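Long-range contacts in cycloalternan-forming enzyme (Listeria monocytogenes serovar 1/2a, PDB 5F7U), which is a multidomain member of glycoside hydrolase family 31, with a TIM barrel flanked by beta-rich domains and a family 6 carbohydrate-binding module: residues 152-160 with 171-179; 439-447 with 526-534. The protein carries 1 engineered substitution. All coordinates share one frame; numbering follows the deposited sequence.

Contact 1 (152-160 with 171-179)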
loop_
_atom_site.group_PDB
_atom_site.type_symbol
_atom_site.label_atom_id
_atom_site.label_comp_id
_atom_site.label_asym_id
_atom_site.label_seq_id
_atom_site.Cartn_x
_atom_site.Cartn_y
_atom_site.Cartn_z
ATOM N N SER A 152 -1.504 28.936 7.162
ATOM C CA SER A 152 -1.807 28.486 8.507
ATOM C C SER A 152 -1.023 27.216 8.792
ATOM O O SER A 152 -0.508 26.565 7.870
ATOM C CB SER A 152 -3.317 28.256 8.697
ATOM O OG SER A 152 -3.815 27.286 7.782
ATOM N N PHE A 153 -0.947 26.859 10.069
ATOM C CA PHE A 153 -0.225 25.659 10.478
ATOM C C PHE A 153 -1.176 24.607 10.989
ATOM O O PHE A 153 -1.745 24.748 12.051
ATOM C CB PHE A 153 0.849 26.028 11.518
ATOM C CG PHE A 153 1.977 26.827 10.934
ATOM C CD1 PHE A 153 3.003 26.193 10.225
ATOM C CD2 PHE A 153 1.981 28.231 11.020
ATOM C CE1 PHE A 153 4.039 26.936 9.644
ATOM C CE2 PHE A 153 3.011 28.972 10.440
ATOM C CZ PHE A 153 4.041 28.324 9.751
ATOM N N GLU A 154 -1.356 23.545 10.213
ATOM C CA GLU A 154 -2.102 22.379 10.694
ATOM C C GLU A 154 -1.390 21.791 11.925
ATOM O O GLU A 154 -2.031 21.348 12.872
ATOM C CB GLU A 154 -2.262 21.355 9.556
ATOM C CG GLU A 154 -3.163 20.161 9.876
ATOM C CD GLU A 154 -2.470 19.059 10.657
ATOM O OE1 GLU A 154 -1.226 18.956 10.592
ATOM O OE2 GLU A 154 -3.153 18.289 11.358
ATOM N N ASP A 155 -0.059 21.818 11.894
ATOM C CA ASP A 155 0.768 21.638 13.083
ATOM C C ASP A 155 2.045 22.428 12.855
ATOM O O ASP A 155 2.241 22.997 11.782
ATOM C CB ASP A 155 1.044 20.133 13.361
ATOM C CG ASP A 155 1.448 19.841 14.818
ATOM O OD1 ASP A 155 1.651 20.775 15.657
ATOM O OD2 ASP A 155 1.582 18.638 15.158
ATOM N N LEU A 156 2.917 22.490 13.857
ATOM C CA LEU A 156 4.121 23.307 13.721
ATOM C C LEU A 156 5.040 22.823 12.587
ATOM O O LEU A 156 5.885 23.570 12.108
ATOM C CB LEU A 156 4.849 23.422 15.058
ATOM C CG LEU A 156 3.999 24.035 16.192
ATOM C CD1 LEU A 156 4.853 24.172 17.437
ATOM C CD2 LEU A 156 3.407 25.384 15.778
ATOM N N ASP A 157 4.825 21.584 12.141
ATOM C CA ASP A 157 5.593 21.016 11.018
ATOM C C ASP A 157 4.793 20.793 9.718
ATOM O O ASP A 157 5.281 20.122 8.818
ATOM C CB ASP A 157 6.288 19.702 11.449
ATOM C CG ASP A 157 5.320 18.632 11.950
ATOM O OD1 ASP A 157 4.087 18.787 11.840
ATOM O OD2 ASP A 157 5.808 17.616 12.488
ATOM N N THR A 158 3.576 21.340 9.633
ATOM C CA THR A 158 2.684 21.079 8.497
ATOM C C THR A 158 2.018 22.402 8.107
ATOM O O THR A 158 1.201 22.928 8.864
ATOM C CB THR A 158 1.636 20.000 8.854
ATOM O OG1 THR A 158 2.303 18.768 9.161
ATOM C CG2 THR A 158 0.659 19.741 7.675
ATOM N N LEU A 159 2.407 22.924 6.942
ATOM C CA LEU A 159 1.956 24.233 6.461
ATOM C C LEU A 159 0.795 24.071 5.497
ATOM O O LEU A 159 0.857 23.239 4.601
ATOM C CB LEU A 159 3.117 24.953 5.777
ATOM C CG LEU A 159 2.836 26.264 5.031
ATOM C CD1 LEU A 159 2.498 27.383 6.013
ATOM C CD2 LEU A 159 4.035 26.647 4.172
ATOM N N ARG A 160 -0.246 24.873 5.676
ATOM C CA ARG A 160 -1.399 24.863 4.776
ATOM C C ARG A 160 -1.450 26.177 4.008
ATOM O O ARG A 160 -1.386 27.251 4.602
ATOM C CB ARG A 160 -2.698 24.698 5.578
ATOM C CG ARG A 160 -3.926 24.457 4.719
ATOM C CD ARG A 160 -5.138 24.469 5.619
ATOM N NE ARG A 160 -6.343 24.057 4.923
ATOM C CZ ARG A 160 -7.510 23.874 5.537
ATOM N NH1 ARG A 160 -7.620 24.078 6.860
ATOM N NH2 ARG A 160 -8.560 23.459 4.833
ATOM N N GLY A 171 -9.091 32.071 4.503
ATOM C CA GLY A 171 -8.486 30.817 4.963
ATOM C C GLY A 171 -8.891 30.377 6.372
ATOM O O GLY A 171 -9.490 31.140 7.139
ATOM N N HIS A 172 -8.539 29.143 6.711
ATOM C CA HIS A 172 -8.875 28.542 8.013
ATOM C C HIS A 172 -7.841 28.822 9.098
ATOM O O HIS A 172 -6.678 29.114 8.804
ATOM C CB HIS A 172 -9.035 27.033 7.846
ATOM C CG HIS A 172 -10.215 26.653 7.007
ATOM N ND1 HIS A 172 -10.147 26.537 5.638
ATOM C CD2 HIS A 172 -11.505 26.406 7.343
ATOM C CE1 HIS A 172 -11.337 26.212 5.163
ATOM N NE2 HIS A 172 -12.180 26.126 6.177
ATOM N N ALA A 173 -8.286 28.730 10.356
ATOM C CA ALA A 173 -7.393 28.823 11.526
ATOM C C ALA A 173 -6.380 27.686 11.590
ATOM O O ALA A 173 -6.663 26.572 11.179
ATOM C CB ALA A 173 -8.222 28.848 12.816
ATOM N N GLY A 174 -5.192 27.981 12.106
ATOM C CA GLY A 174 -4.219 26.941 12.452
ATOM C C GLY A 174 -3.577 27.291 13.790
ATOM O O GLY A 174 -4.082 28.145 14.518
ATOM N N LYS A 175 -2.457 26.642 14.096
ATOM C CA LYS A 175 -1.703 26.873 15.339
ATOM C C LYS A 175 -1.170 28.296 15.425
ATOM O O LYS A 175 -0.880 28.916 14.395
ATOM C CB LYS A 175 -0.485 25.944 15.413
ATOM C CG LYS A 175 -0.780 24.469 15.257
ATOM C CD LYS A 175 -1.355 23.877 16.503
ATOM C CE LYS A 175 -1.374 22.369 16.371
ATOM N NZ LYS A 175 -2.016 21.772 17.550
ATOM N N SER A 176 -0.999 28.794 16.652
ATOM C CA SER A 176 -0.490 30.145 16.860
ATOM C C SER A 176 1.005 30.205 17.153
ATOM O O SER A 176 1.584 31.297 17.240
ATOM C CB SER A 176 -1.251 30.820 18.012
ATOM O OG SER A 176 -2.588 31.048 17.629
ATOM N N GLY A 177 1.630 29.041 17.286
ATOM C CA GLY A 177 3.044 28.964 17.671
ATOM C C GLY A 177 4.027 29.301 16.564
ATOM O O GLY A 177 4.957 28.538 16.304
ATOM N N TYR A 178 3.829 30.436 15.906
ATOM C CA TYR A 178 4.769 30.892 14.892
ATOM C C TYR A 178 5.225 32.314 15.194
ATOM O O TYR A 178 4.586 33.029 15.976
ATOM C CB TYR A 178 4.153 30.786 13.477
ATOM C CG TYR A 178 2.903 31.617 13.278
ATOM C CD1 TYR A 178 2.989 32.978 12.940
ATOM C CD2 TYR A 178 1.631 31.045 13.419
ATOM C CE1 TYR A 178 1.841 33.748 12.773
ATOM C CE2 TYR A 178 0.464 31.803 13.241
ATOM C CZ TYR A 178 0.582 33.147 12.905
ATOM O OH TYR A 178 -0.530 33.932 12.721
ATOM N N THR A 179 6.334 32.717 14.583
ATOM C CA THR A 179 6.777 34.103 14.634
ATOM C C THR A 179 6.994 34.606 13.216
ATOM O O THR A 179 7.216 33.821 12.291
ATOM C CB THR A 179 8.023 34.303 15.526
ATOM O OG1 THR A 179 9.087 33.473 15.065
ATOM C CG2 THR A 179 7.725 33.907 16.947
HETATM O O HOH W 1 -5.674 25.565 8.743
HETATM O O HOH W 2 -1.761 29.007 11.797
#
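Phe153 and Tyr178 make the tight part of this contact. CE2 of the Phe153 ring lies 3.7 Å from CB of Tyr178, and the two ring planes meet obliquely at 36°. CG of Tyr178 sits between its backbone N and carbonyl carbon (chi1 61°), which brings the ring to Phe153. Its hydroxyl reaches Asp129. Beside this pair Lys175 N donates a nearly straight bond of 2.9 Å to a lone pair of Phe153 O. Water 2 joins Phe153 N to Lys175 O, so the backbone N-H and carbonyl of Lys175 are both tied to Phe153, one directly and one through water. The chains come close at Gly174, whose CA lies 3.3 Å from Phe153 O.

The outer side is looser. Lys175 bends at chi2 and lays CE 3.5 Å from Asp155 OD1, but NZ stays beyond salt-bridge distance. His172 ND1 lies over one face of the Arg160 guanidinium, and the two planes are 5° apart. Arg160 NH1 is 3.4 Å from His172 CB. Asp334 and Glu162 hold the polar ends of Arg160 and His172. Water 1 bridges Arg160 NH1, Ser152 OG and Ala173 O. Within 152-160, Glu154 and Asp155 both face Thr158. This is a classic beta bulge beside the type I turn of a beta hairpin, in the galactose mutarotase-like domain of the family 31 fold.

Contact 2 (439-447 with 526-534)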
loop_
_atom_site.group_PDB
_atom_site.type_symbol
_atom_site.label_atom_id
_atom_site.label_comp_id
_atom_site.label_asym_id
_atom_site.label_seq_id
_atom_site.Cartn_x
_atom_site.Cartn_y
_atom_site.Cartn_z
ATOM N N PRO A 439 -28.542 -20.773 3.461
ATOM C CA PRO A 439 -27.406 -19.834 3.575
ATOM C C PRO A 439 -26.912 -19.632 5.018
ATOM O O PRO A 439 -25.693 -19.558 5.265
ATOM C CB PRO A 439 -27.959 -18.523 2.982
ATOM C CG PRO A 439 -29.060 -18.958 2.074
ATOM C CD PRO A 439 -29.681 -20.155 2.752
ATOM N N LYS A 440 -27.841 -19.584 5.963
ATOM C CA LYS A 440 -27.506 -19.477 7.389
ATOM C C LYS A 440 -26.607 -20.642 7.817
ATOM O O LYS A 440 -25.564 -20.433 8.426
ATOM C CB LYS A 440 -28.798 -19.482 8.215
ATOM C CG LYS A 440 -28.711 -18.766 9.540
ATOM C CD LYS A 440 -30.108 -18.534 10.121
ATOM C CE LYS A 440 -30.616 -19.718 10.917
ATOM N NZ LYS A 440 -31.824 -19.357 11.717
ATOM N N GLY A 441 -26.998 -21.868 7.481
ATOM C CA GLY A 441 -26.197 -23.048 7.819
ATOM C C GLY A 441 -24.855 -23.075 7.120
ATOM O O GLY A 441 -23.866 -23.519 7.679
ATOM N N MET A 442 -24.831 -22.580 5.884
ATOM C CA MET A 442 -23.592 -22.499 5.124
ATOM C C MET A 442 -22.620 -21.557 5.842
ATOM O O MET A 442 -21.440 -21.903 6.021
ATOM C CB MET A 442 -23.893 -22.043 3.674
ATOM C CG MET A 442 -22.679 -21.888 2.742
ATOM S SD MET A 442 -21.746 -20.358 2.967
ATOM C CE MET A 442 -22.947 -19.165 2.385
ATOM N N VAL A 443 -23.105 -20.377 6.241
ATOM C CA VAL A 443 -22.247 -19.398 6.943
ATOM C C VAL A 443 -21.751 -19.981 8.283
ATOM O O VAL A 443 -20.568 -19.852 8.635
ATOM C CB VAL A 443 -22.964 -18.036 7.099
ATOM C CG1 VAL A 443 -22.183 -17.095 8.020
ATOM C CG2 VAL A 443 -23.152 -17.376 5.724
ATOM N N ASP A 444 -22.641 -20.676 8.993
ATOM C CA ASP A 444 -22.273 -21.314 10.258
ATOM C C ASP A 444 -21.136 -22.307 10.073
ATOM O O ASP A 444 -20.233 -22.383 10.916
ATOM C CB ASP A 444 -23.482 -22.021 10.896
ATOM C CG ASP A 444 -24.507 -21.056 11.434
ATOM O OD1 ASP A 444 -24.177 -19.906 11.750
ATOM O OD2 ASP A 444 -25.669 -21.460 11.587
ATOM N N SER A 445 -21.161 -23.042 8.957
ATOM C CA SER A 445 -20.109 -24.027 8.689
ATOM C C SER A 445 -18.778 -23.344 8.352
ATOM O O SER A 445 -17.723 -23.868 8.691
ATOM C CB SER A 445 -20.532 -25.024 7.606
ATOM O OG SER A 445 -20.456 -24.428 6.313
ATOM N N VAL A 446 -18.830 -22.167 7.727
ATOM C CA VAL A 446 -17.597 -21.370 7.500
ATOM C C VAL A 446 -17.014 -20.932 8.855
ATOM O O VAL A 446 -15.811 -21.044 9.090
ATOM C CB VAL A 446 -17.829 -20.146 6.564
ATOM C CG1 VAL A 446 -16.580 -19.261 6.462
ATOM C CG2 VAL A 446 -18.262 -20.603 5.176
ATOM N N HIS A 447 -17.877 -20.435 9.739
ATOM C CA HIS A 447 -17.450 -20.037 11.085
ATOM C C HIS A 447 -16.866 -21.207 11.884
ATOM O O HIS A 447 -15.875 -21.034 12.603
ATOM C CB HIS A 447 -18.613 -19.411 11.852
ATOM C CG HIS A 447 -19.068 -18.101 11.294
ATOM N ND1 HIS A 447 -20.330 -17.593 11.529
ATOM C CD2 HIS A 447 -18.434 -17.195 10.510
ATOM C CE1 HIS A 447 -20.448 -16.429 10.912
ATOM N NE2 HIS A 447 -19.312 -16.165 10.292
ATOM N N LEU A 526 -26.541 -9.585 7.505
ATOM C CA LEU A 526 -25.721 -9.373 8.694
ATOM C C LEU A 526 -26.416 -9.895 9.959
ATOM O O LEU A 526 -25.820 -10.646 10.727
ATOM C CB LEU A 526 -25.372 -7.888 8.810
ATOM C CG LEU A 526 -24.352 -7.395 7.765
ATOM C CD1 LEU A 526 -24.559 -5.924 7.474
ATOM C CD2 LEU A 526 -22.926 -7.630 8.217
ATOM N N THR A 527 -27.680 -9.529 10.150
ATOM C CA THR A 527 -28.357 -9.830 11.411
ATOM C C THR A 527 -28.748 -11.313 11.522
ATOM O O THR A 527 -28.657 -11.893 12.611
ATOM C CB THR A 527 -29.585 -8.926 11.627
ATOM O OG1 THR A 527 -30.484 -9.086 10.536
ATOM C CG2 THR A 527 -29.168 -7.462 11.697
ATOM N N GLU A 528 -29.168 -11.917 10.404
ATOM C CA GLU A 528 -29.720 -13.281 10.409
ATOM C C GLU A 528 -28.828 -14.311 9.708
ATOM O O GLU A 528 -28.633 -15.416 10.222
ATOM C CB GLU A 528 -31.121 -13.283 9.787
ATOM C CG GLU A 528 -32.071 -12.298 10.459
ATOM C CD GLU A 528 -33.447 -12.297 9.858
ATOM O OE1 GLU A 528 -34.326 -12.941 10.465
ATOM O OE2 GLU A 528 -33.662 -11.648 8.802
ATOM N N VAL A 529 -28.310 -13.973 8.531
ATOM C CA VAL A 529 -27.413 -14.891 7.813
ATOM C C VAL A 529 -26.043 -14.920 8.500
ATOM O O VAL A 529 -25.349 -15.944 8.472
ATOM C CB VAL A 529 -27.296 -14.551 6.300
ATOM C CG1 VAL A 529 -26.449 -15.583 5.576
ATOM C CG2 VAL A 529 -28.672 -14.484 5.652
ATOM N N GLY A 530 -25.675 -13.804 9.134
ATOM C CA GLY A 530 -24.459 -13.709 9.949
ATOM C C GLY A 530 -23.142 -13.491 9.222
ATOM O O GLY A 530 -22.089 -13.926 9.704
ATOM N N ILE A 531 -23.181 -12.811 8.078
ATOM C CA ILE A 531 -21.932 -12.543 7.344
ATOM C C ILE A 531 -20.994 -11.576 8.087
ATOM O O ILE A 531 -21.416 -10.865 9.026
ATOM C CB ILE A 531 -22.184 -12.098 5.883
ATOM C CG1 ILE A 531 -22.739 -10.672 5.831
ATOM C CG2 ILE A 531 -23.050 -13.128 5.161
ATOM C CD1 ILE A 531 -22.734 -10.027 4.441
ATOM N N ASP A 532 -19.748 -11.523 7.622
ATOM C CA ASP A 532 -18.683 -10.797 8.290
ATOM C C ASP A 532 -18.155 -9.636 7.465
ATOM O O ASP A 532 -17.058 -9.145 7.712
ATOM C CB ASP A 532 -17.563 -11.785 8.642
ATOM C CG ASP A 532 -18.075 -12.924 9.495
ATOM O OD1 ASP A 532 -18.373 -12.657 10.664
ATOM O OD2 ASP A 532 -18.255 -14.047 8.987
ATOM N N GLY A 533 -18.937 -9.188 6.483
ATOM C CA GLY A 533 -18.572 -7.987 5.747
ATOM C C GLY A 533 -18.851 -8.144 4.268
ATOM O O GLY A 533 -19.497 -9.099 3.847
ATOM N N PHE A 534 -18.369 -7.183 3.504
ATOM C CA PHE A 534 -18.647 -7.125 2.073
ATOM C C PHE A 534 -17.386 -6.889 1.270
ATOM O O PHE A 534 -16.496 -6.119 1.687
ATOM C CB PHE A 534 -19.605 -5.979 1.770
ATOM C CG PHE A 534 -20.951 -6.112 2.429
ATOM C CD1 PHE A 534 -21.899 -6.982 1.913
ATOM C CD2 PHE A 534 -21.262 -5.372 3.582
ATOM C CE1 PHE A 534 -23.166 -7.103 2.514
ATOM C CE2 PHE A 534 -22.513 -5.500 4.202
ATOM C CZ PHE A 534 -23.470 -6.359 3.653
HETATM O O HOH W 3 -25.119 -18.059 10.085
#
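His447 and Asp532 form a histidine-carboxylate hydrogen bond, the one direct hydrogen bond between the two segments. His447 NE2 donates to Asp532 OD2 over 2.7 Å, with an N-H...O angle of 161°. The acceptor lies almost in the imidazole plane and offers its syn lone pair. The ring and carboxylate planes are turned 65° from each other. CG of His447 is anti to its carbonyl carbon (chi1 -67°), and the ring reaches out from the helix toward the loop. Its CE1 comes 3.2 Å from Gly530 O, also at the ring edge. Val443 O sits above one ring face, offset toward the rim. Asp532 OD2 takes a second bond from Ile453 N, in the neighbouring barrel strand 452-457.

Next to this pair Val443 packs on the backbone and side chains of 529-531. Its CG1 rests 3.4 Å from Val529 O, and its CG2 meets Val529 CG1 at 3.8 Å. These two valine side chains cross at about a right angle. Val443 CG2 also meets Ile531 CG2, more loosely. Pro439 CB lies 4.2 Å from Val529 CG1 and extends the apolar patch. Toward the exposed edge, the aliphatic part of Lys440 runs past the backbone, with CG 3.4 Å from Glu528 O. Water 3 lies 2.7 Å from both Asp444 OD1 and Val529 O and links the two segments. Gly530 has positive phi where the chain leaves helical geometry and turns toward strand 534-536.

The segments thus join helix 439-448 to the loop entering strand 534-536 of the TIM barrel. The carboxylate of Asp532 would probably favour a protonated, positively charged His447, while its second bond to Ile453 ties the same oxygen to the barrel wall.

Overall arrangement
From the N terminus, the chain first closes contact 1 within the galactose mutarotase-like domain. It is a short closure: only ten residues separate 152-160 from 171-179, and the contact joins the hairpin of strands 148-153 and 158-164 to the loop before strand 179-182. The chain then enters the TIM-barrel domain. Contact 2 closes a much longer loop there, with 78 residues between 439-447 and 526-534. That loop includes barrel strand 452-457, and its closure brings helix 439-448 against the connection into the next barrel strand, 534-536. The contacts follow in series and neither nest nor cross. The centres of contact 1 and contact 2 lie about 49 Å apart, and the two do not touch.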